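Local structure of cycloalternan-forming enzyme (Listeria monocytogenes serovar 1/2a, 5F7U) at residues A485-Q499 with G539-N551. The protein belongs to glycoside hydrolase family 31, carries a TIM-barrel domain with accessory beta-rich domains, and binds glycans at several separate sites. The protein carries 1 engineered substitution. Residues are numbered along the deposited sequence; the frame is centred on the assembly and turned at random.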
ATOM      1  N   ALA A 485      14.266  27.423   0.681  1.00 22.28           N
ATOM      2  CA  ALA A 485      15.544  26.888   0.220  1.00 22.57           C
ATOM      3  C   ALA A 485      16.242  27.963  -0.627  1.00 23.67           C
ATOM      4  O   ALA A 485      15.635  28.971  -1.030  1.00 23.74           O
ATOM      5  CB  ALA A 485      15.341  25.611  -0.580  1.00 22.03           C
ATOM      6  N   ASP A 486      17.524  27.757  -0.883  1.00 25.04           N
ATOM      7  CA  ASP A 486      18.282  28.671  -1.714  1.00 27.14           C
ATOM      8  C   ASP A 486      18.449  28.106  -3.111  1.00 26.77           C
ATOM      9  O   ASP A 486      18.607  26.898  -3.273  1.00 25.64           O
ATOM     10  CB  ASP A 486      19.644  28.953  -1.093  1.00 29.07           C
ATOM     11  CG  ASP A 486      20.294  30.149  -1.695  1.00 31.54           C
ATOM     12  OD1 ASP A 486      19.944  31.277  -1.263  1.00 34.16           O
ATOM     13  OD2 ASP A 486      21.132  29.973  -2.609  1.00 32.37           O
ATOM     14  N   ASP A 487      18.419  28.975  -4.119  1.00 27.53           N
ATOM     15  CA  ASP A 487      18.554  28.523  -5.505  1.00 28.58           C
ATOM     16  C   ASP A 487      19.995  28.173  -5.875  1.00 29.92           C
ATOM     17  O   ASP A 487      20.247  27.610  -6.946  1.00 30.33           O
ATOM     18  CB  ASP A 487      17.955  29.544  -6.492  1.00 29.10           C
ATOM     19  CG  ASP A 487      18.837  30.789  -6.697  1.00 30.59           C
ATOM     20  OD1 ASP A 487      19.783  31.040  -5.913  1.00 31.59           O
ATOM     21  OD2 ASP A 487      18.558  31.541  -7.653  1.00 31.40           O
ATOM     22  N   GLY A 488      20.929  28.537  -4.989  1.00 31.21           N
ATOM     23  CA  GLY A 488      22.358  28.289  -5.183  1.00 32.80           C
ATOM     24  C   GLY A 488      23.158  29.565  -5.376  1.00 34.48           C
ATOM     25  O   GLY A 488      24.385  29.529  -5.377  1.00 35.87           O
ATOM     26  N   THR A 489      22.464  30.690  -5.529  1.00 35.56           N
ATOM     27  CA  THR A 489      23.113  31.992  -5.771  1.00 36.75           C
ATOM     28  C   THR A 489      22.834  33.008  -4.663  1.00 37.11           C
ATOM     29  O   THR A 489      23.331  34.134  -4.714  1.00 38.28           O
ATOM     30  CB  THR A 489      22.711  32.604  -7.135  1.00 37.23           C
ATOM     31  OG1 THR A 489      21.334  32.997  -7.105  1.00 38.33           O
ATOM     32  CG2 THR A 489      22.944  31.615  -8.285  1.00 37.14           C
ATOM     33  N   GLY A 490      22.047  32.606  -3.665  1.00 36.29           N
ATOM     34  CA  GLY A 490      21.650  33.509  -2.584  1.00 36.15           C
ATOM     35  C   GLY A 490      20.224  34.025  -2.712  1.00 35.10           C
ATOM     36  O   GLY A 490      19.788  34.867  -1.915  1.00 36.36           O
ATOM     37  N   ALA A 491      19.505  33.528  -3.721  1.00 32.38           N
ATOM     38  CA  ALA A 491      18.122  33.902  -3.972  1.00 30.52           C
ATOM     39  C   ALA A 491      17.208  32.763  -3.515  1.00 28.51           C
ATOM     40  O   ALA A 491      17.635  31.599  -3.526  1.00 28.03           O
ATOM     41  CB  ALA A 491      17.913  34.172  -5.450  1.00 30.60           C
ATOM     42  N   PRO A 492      15.959  33.082  -3.110  1.00 27.33           N
ATOM     43  CA  PRO A 492      15.044  32.001  -2.745  1.00 25.93           C
ATOM     44  C   PRO A 492      14.748  31.062  -3.917  1.00 24.80           C
ATOM     45  O   PRO A 492      14.626  31.509  -5.075  1.00 25.05           O
ATOM     46  CB  PRO A 492      13.773  32.745  -2.325  1.00 26.15           C
ATOM     47  CG  PRO A 492      13.880  34.075  -2.984  1.00 27.20           C
ATOM     48  CD  PRO A 492      15.330  34.400  -2.906  1.00 27.77           C
ATOM     49  N   TYR A 493      14.690  29.769  -3.616  1.00 23.15           N
ATOM     50  CA  TYR A 493      14.330  28.769  -4.613  1.00 21.77           C
ATOM     51  C   TYR A 493      12.854  28.894  -4.942  1.00 21.53           C
ATOM     52  O   TYR A 493      12.008  28.901  -4.034  1.00 21.71           O
ATOM     53  CB  TYR A 493      14.635  27.346  -4.132  1.00 20.42           C
ATOM     54  CG  TYR A 493      13.967  26.303  -4.991  1.00 19.22           C
ATOM     55  CD1 TYR A 493      14.477  25.992  -6.260  1.00 19.27           C
ATOM     56  CD2 TYR A 493      12.809  25.651  -4.563  1.00 18.57           C
ATOM     57  CE1 TYR A 493      13.850  25.057  -7.075  1.00 18.38           C
ATOM     58  CE2 TYR A 493      12.174  24.709  -5.375  1.00 17.72           C
ATOM     59  CZ  TYR A 493      12.702  24.420  -6.620  1.00 17.90           C
ATOM     60  OH  TYR A 493      12.091  23.487  -7.424  1.00 17.30           O
ATOM     61  N   ARG A 494      12.549  28.983  -6.234  1.00 21.45           N
ATOM     62  CA  ARG A 494      11.157  28.929  -6.704  1.00 21.56           C
ATOM     63  C   ARG A 494      10.912  27.708  -7.579  1.00 21.08           C
ATOM     64  O   ARG A 494      11.793  27.299  -8.322  1.00 20.97           O
ATOM     65  CB  ARG A 494      10.789  30.194  -7.481  1.00 22.32           C
ATOM     66  CG  ARG A 494      10.924  31.470  -6.659  1.00 23.47           C
ATOM     67  CD  ARG A 494      10.827  32.717  -7.522  1.00 24.57           C
ATOM     68  NE  ARG A 494      10.935  33.909  -6.687  1.00 25.86           N
ATOM     69  CZ  ARG A 494       9.902  34.544  -6.134  1.00 26.01           C
ATOM     70  NH1 ARG A 494       8.662  34.126  -6.337  1.00 25.59           N
ATOM     71  NH2 ARG A 494      10.117  35.608  -5.365  1.00 27.24           N
ATOM     72  N   VAL A 495       9.710  27.139  -7.473  1.00 20.82           N
ATOM     73  CA  VAL A 495       9.257  26.034  -8.332  1.00 20.73           C
ATOM     74  C   VAL A 495       9.358  26.471  -9.811  1.00 21.26           C
ATOM     75  O   VAL A 495       8.930  27.586 -10.152  1.00 21.53           O
ATOM     76  CB  VAL A 495       7.801  25.642  -7.981  1.00 20.40           C
ATOM     77  CG1 VAL A 495       7.257  24.593  -8.932  1.00 20.38           C
ATOM     78  CG2 VAL A 495       7.721  25.122  -6.550  1.00 20.30           C
ATOM     79  N   PRO A 496       9.924  25.612 -10.694  1.00 21.61           N
ATOM     80  CA  PRO A 496      10.060  25.986 -12.117  1.00 22.82           C
ATOM     81  C   PRO A 496       8.732  26.460 -12.714  1.00 23.98           C
ATOM     82  O   PRO A 496       7.678  25.899 -12.391  1.00 23.62           O
ATOM     83  CB  PRO A 496      10.496  24.671 -12.777  1.00 22.02           C
ATOM     84  CG  PRO A 496      11.257  23.973 -11.694  1.00 21.49           C
ATOM     85  CD  PRO A 496      10.469  24.263 -10.441  1.00 21.26           C
ATOM     86  N   ALA A 497       8.806  27.494 -13.559  1.00 25.91           N
ATOM     87  CA  ALA A 497       7.632  28.262 -14.006  1.00 27.38           C
ATOM     88  C   ALA A 497       6.495  27.428 -14.629  1.00 28.39           C
ATOM     89  O   ALA A 497       5.318  27.753 -14.452  1.00 29.13           O
ATOM     90  CB  ALA A 497       8.069  29.399 -14.928  1.00 28.33           C
ATOM     91  N   SER A 498       6.847  26.322 -15.289  1.00 28.90           N
ATOM     92  CA  SER A 498       5.881  25.472 -15.985  1.00 29.52           C
ATOM     93  C   SER A 498       5.118  24.481 -15.090  1.00 29.21           C
ATOM     94  O   SER A 498       4.155  23.864 -15.533  1.00 28.85           O
ATOM     95  CB  SER A 498       6.598  24.722 -17.114  1.00 30.89           C
ATOM     96  OG  SER A 498       7.480  23.737 -16.577  1.00 31.53           O
ATOM     97  N   GLN A 499       5.540  24.339 -13.833  1.00 28.85           N
ATOM     98  CA  GLN A 499       5.004  23.296 -12.963  1.00 28.53           C
ATOM     99  C   GLN A 499       3.839  23.787 -12.121  1.00 28.57           C
ATOM    100  O   GLN A 499       3.510  24.977 -12.132  1.00 28.99           O
ATOM    101  CB  GLN A 499       6.103  22.715 -12.065  1.00 28.69           C
ATOM    102  CG  GLN A 499       7.354  22.285 -12.816  1.00 30.39           C
ATOM    103  CD  GLN A 499       7.104  21.155 -13.793  1.00 31.12           C
ATOM    104  OE1 GLN A 499       6.257  20.293 -13.576  1.00 31.42           O
ATOM    105  NE2 GLN A 499       7.847  21.158 -14.883  1.00 33.00           N
ATOM    106  N   GLY A 539       4.446  18.305  -2.971  1.00 15.27           N
ATOM    107  CA  GLY A 539       5.731  17.926  -2.387  1.00 15.29           C
ATOM    108  C   GLY A 539       6.733  17.470  -3.428  1.00 15.21           C
ATOM    109  O   GLY A 539       7.933  17.389  -3.121  1.00 15.11           O
ATOM    110  N   GLU A 540       6.260  17.198  -4.651  1.00 14.43           N
ATOM    111  CA  GLU A 540       7.145  16.729  -5.741  1.00 14.78           C
ATOM    112  C   GLU A 540       7.719  17.933  -6.499  1.00 15.30           C
ATOM    113  O   GLU A 540       7.658  17.999  -7.731  1.00 15.62           O
ATOM    114  CB  GLU A 540       6.379  15.809  -6.716  1.00 14.52           C
ATOM    115  CG  GLU A 540       5.465  14.764  -6.047  1.00 14.54           C
ATOM    116  CD  GLU A 540       4.053  15.264  -5.733  1.00 14.90           C
ATOM    117  OE1 GLU A 540       3.191  14.450  -5.359  1.00 15.16           O
ATOM    118  OE2 GLU A 540       3.761  16.471  -5.870  1.00 15.58           O
ATOM    119  N   MET A 541       8.257  18.892  -5.755  1.00 15.69           N
ATOM    120  CA  MET A 541       8.455  20.229  -6.256  1.00 16.38           C
ATOM    121  C   MET A 541       9.907  20.712  -6.180  1.00 15.95           C
ATOM    122  O   MET A 541      10.182  21.853  -6.499  1.00 16.07           O
ATOM    123  CB  MET A 541       7.553  21.191  -5.472  1.00 18.16           C
ATOM    124  CG  MET A 541       6.083  20.974  -5.765  1.00 19.45           C
ATOM    125  SD  MET A 541       5.085  21.577  -4.393  1.00 22.35           S
ATOM    126  CE  MET A 541       3.477  21.537  -5.183  1.00 22.74           C
ATOM    127  N   VAL A 542      10.818  19.827  -5.784  1.00 15.27           N
ATOM    128  CA  VAL A 542      12.247  20.182  -5.701  1.00 15.33           C
ATOM    129  C   VAL A 542      12.957  19.822  -7.004  1.00 15.63           C
ATOM    130  O   VAL A 542      13.173  18.641  -7.307  1.00 15.38           O
ATOM    131  CB  VAL A 542      12.953  19.492  -4.502  1.00 15.01           C
ATOM    132  CG1 VAL A 542      14.460  19.744  -4.541  1.00 15.13           C
ATOM    133  CG2 VAL A 542      12.376  19.978  -3.184  1.00 15.07           C
ATOM    134  N   TRP A 543      13.342  20.854  -7.746  1.00 16.36           N
ATOM    135  CA  TRP A 543      14.195  20.698  -8.919  1.00 17.03           C
ATOM    136  C   TRP A 543      15.490  21.490  -8.722  1.00 17.85           C
ATOM    137  O   TRP A 543      15.603  22.306  -7.797  1.00 18.11           O
ATOM    138  CB  TRP A 543      13.457  21.205 -10.159  1.00 17.34           C
ATOM    139  CG  TRP A 543      12.491  20.207 -10.785  1.00 17.66           C
ATOM    140  CD1 TRP A 543      12.807  19.212 -11.677  1.00 17.34           C
ATOM    141  CD2 TRP A 543      11.075  20.135 -10.593  1.00 17.60           C
ATOM    142  NE1 TRP A 543      11.679  18.527 -12.047  1.00 17.22           N
ATOM    143  CE2 TRP A 543      10.598  19.074 -11.406  1.00 17.53           C
ATOM    144  CE3 TRP A 543      10.159  20.863  -9.814  1.00 17.63           C
ATOM    145  CZ2 TRP A 543       9.248  18.722 -11.463  1.00 17.24           C
ATOM    146  CZ3 TRP A 543       8.829  20.525  -9.870  1.00 17.70           C
ATOM    147  CH2 TRP A 543       8.376  19.457 -10.693  1.00 17.59           C
ATOM    148  N   GLY A 544      16.435  21.269  -9.631  1.00 18.44           N
ATOM    149  CA  GLY A 544      17.656  22.083  -9.719  1.00 19.83           C
ATOM    150  C   GLY A 544      18.743  21.442  -8.882  1.00 20.89           C
ATOM    151  O   GLY A 544      18.541  21.147  -7.710  1.00 20.76           O
ATOM    152  N   ARG A 545      19.910  21.244  -9.478  1.00 21.19           N
ATOM    153  CA  ARG A 545      21.023  20.640  -8.742  1.00 22.51           C
ATOM    154  C   ARG A 545      21.597  21.523  -7.653  1.00 23.74           C
ATOM    155  O   ARG A 545      22.063  21.036  -6.624  1.00 24.34           O
ATOM    156  CB  ARG A 545      22.126  20.307  -9.697  1.00 23.15           C
ATOM    157  CG  ARG A 545      21.760  19.136 -10.528  1.00 23.03           C
ATOM    158  CD  ARG A 545      22.966  18.247 -10.578  1.00 23.27           C
ATOM    159  NE  ARG A 545      22.694  17.180 -11.505  1.00 22.48           N
ATOM    160  CZ  ARG A 545      23.622  16.388 -12.011  1.00 22.75           C
ATOM    161  NH1 ARG A 545      24.902  16.570 -11.691  1.00 22.98           N
ATOM    162  NH2 ARG A 545      23.266  15.453 -12.876  1.00 22.77           N
ATOM    163  N   ASP A 546      21.565  22.825  -7.879  1.00 24.62           N
ATOM    164  CA  ASP A 546      22.215  23.750  -6.953  1.00 26.18           C
ATOM    165  C   ASP A 546      21.272  24.244  -5.855  1.00 24.68           C
ATOM    166  O   ASP A 546      21.680  25.009  -4.960  1.00 24.77           O
ATOM    167  CB  ASP A 546      22.820  24.900  -7.750  1.00 29.50           C
ATOM    168  CG  ASP A 546      23.999  24.448  -8.605  1.00 33.06           C
ATOM    169  OD1 ASP A 546      25.074  24.185  -8.020  1.00 36.74           O
ATOM    170  OD2 ASP A 546      23.867  24.354  -9.855  1.00 34.78           O
ATOM    171  N   THR A 547      20.011  23.798  -5.920  1.00 22.52           N
ATOM    172  CA  THR A 547      19.029  24.091  -4.884  1.00 21.44           C
ATOM    173  C   THR A 547      19.568  23.580  -3.547  1.00 21.33           C
ATOM    174  O   THR A 547      19.958  22.425  -3.460  1.00 21.13           O
ATOM    175  CB  THR A 547      17.670  23.451  -5.235  1.00 20.56           C
ATOM    176  OG1 THR A 547      17.281  23.943  -6.520  1.00 20.32           O
ATOM    177  CG2 THR A 547      16.617  23.810  -4.192  1.00 20.37           C
ATOM    178  N   THR A 548      19.633  24.462  -2.546  1.00 21.38           N
ATOM    179  CA  THR A 548      20.339  24.162  -1.289  1.00 21.49           C
ATOM    180  C   THR A 548      19.429  24.332  -0.076  1.00 21.08           C
ATOM    181  O   THR A 548      18.773  25.369   0.071  1.00 21.37           O
ATOM    182  CB  THR A 548      21.580  25.073  -1.118  1.00 22.57           C
ATOM    183  OG1 THR A 548      22.399  25.008  -2.296  1.00 22.74           O
ATOM    184  CG2 THR A 548      22.416  24.658   0.126  1.00 22.86           C
ATOM    185  N   PHE A 549      19.431  23.323   0.799  1.00 20.33           N
ATOM    186  CA  PHE A 549      18.605  23.316   2.006  1.00 20.14           C
ATOM    187  C   PHE A 549      19.425  23.623   3.260  1.00 21.04           C
ATOM    188  O   PHE A 549      20.678  23.589   3.224  1.00 21.33           O
ATOM    189  CB  PHE A 549      17.832  22.000   2.096  1.00 19.08           C
ATOM    190  CG  PHE A 549      16.889  21.803   0.936  1.00 18.18           C
ATOM    191  CD1 PHE A 549      17.374  21.459  -0.337  1.00 18.16           C
ATOM    192  CD2 PHE A 549      15.528  22.026   1.092  1.00 17.94           C
ATOM    193  CE1 PHE A 549      16.510  21.332  -1.418  1.00 17.53           C
ATOM    194  CE2 PHE A 549      14.652  21.889   0.012  1.00 17.66           C
ATOM    195  CZ  PHE A 549      15.144  21.538  -1.245  1.00 17.27           C
ATOM    196  N   SER A 550      18.733  23.933   4.357  1.00 21.29           N
ATOM    197  CA  SER A 550      19.407  24.351   5.599  1.00 22.36           C
ATOM    198  C   SER A 550      20.283  23.262   6.212  1.00 22.67           C
ATOM    199  O   SER A 550      21.202  23.565   6.983  1.00 23.10           O
ATOM    200  CB  SER A 550      18.397  24.851   6.623  1.00 22.30           C
ATOM    201  OG  SER A 550      17.738  23.749   7.212  1.00 22.40           O
ATOM    202  N   ASN A 551      19.977  22.007   5.884  1.00 22.38           N
ATOM    203  CA  ASN A 551      20.759  20.856   6.314  1.00 22.94           C
ATOM    204  C   ASN A 551      22.033  20.667   5.476  1.00 23.24           C
ATOM    205  O   ASN A 551      22.762  19.709   5.684  1.00 23.70           O
ATOM    206  CB  ASN A 551      19.898  19.573   6.356  1.00 22.38           C
ATOM    207  CG  ASN A 551      19.415  19.114   4.975  1.00 21.93           C
ATOM    208  OD1 ASN A 551      19.674  19.758   3.955  1.00 22.41           O
ATOM    209  ND2 ASN A 551      18.704  18.003   4.947  1.00 21.75           N
TER
HETATM  210  O   HOH W   1      18.071  26.076  -7.882  1.00 21.98           O
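Two bonds grip the phenol oxygen of Y493: Y493 OH donates to M541 O at 2.7 Å, with the carbonyl oxygen in the plane of the ring, and accepts from W543 N at 2.9 Å, the N-H...O angle being 163°. Acting as donor and acceptor at once, the hydroxyl joins two backbone sites on either side of V542 and fixes how the ring lies. The ring reaches them because CG is anti to the backbone N (chi1 166°), and T547 CG2 packs over one ring face, 4.0 Å from the centroid of Y493. The other branch of T547 is bonded as well: T547 OG1 donates to W543 O at 2.7 Å, on a carbonyl lone pair, and accepts from a water that also donates to D487 O. Both segments are loops of the family 31 TIM-barrel domain, and 539-551 follows barrel strand 534-536; the side chain of M541 is about 7 Å from a bound alpha-D-glucopyranose, which places this end of the contact near a glycan pocket. Beyond T547 the two segments form a single antiparallel bridge, a hydrogen-bonded pair of D486 with T548, in which T548 N reaches D486 O at 2.7 Å and D486 N reaches T548 O. Consecutive Asx turns shape the chain next to it: D486 OD2 accepts from G488 N and G490 N, while D487 OD1 takes T489 N and T489 OG1. A485 CB sits over the F549 ring, 18° off its normal, a CH-pi contact. At the far end, P496 CD comes within 3.5 Å of W543 CE3, and Q499, bent at chi2, lays CG over the six-membered ring of W543. W543 NE1 is hydrogen-bonded to D16 OD1, and R545 forms salt bridges with D15 and D29, tying this loop to the N-terminal part of the chain.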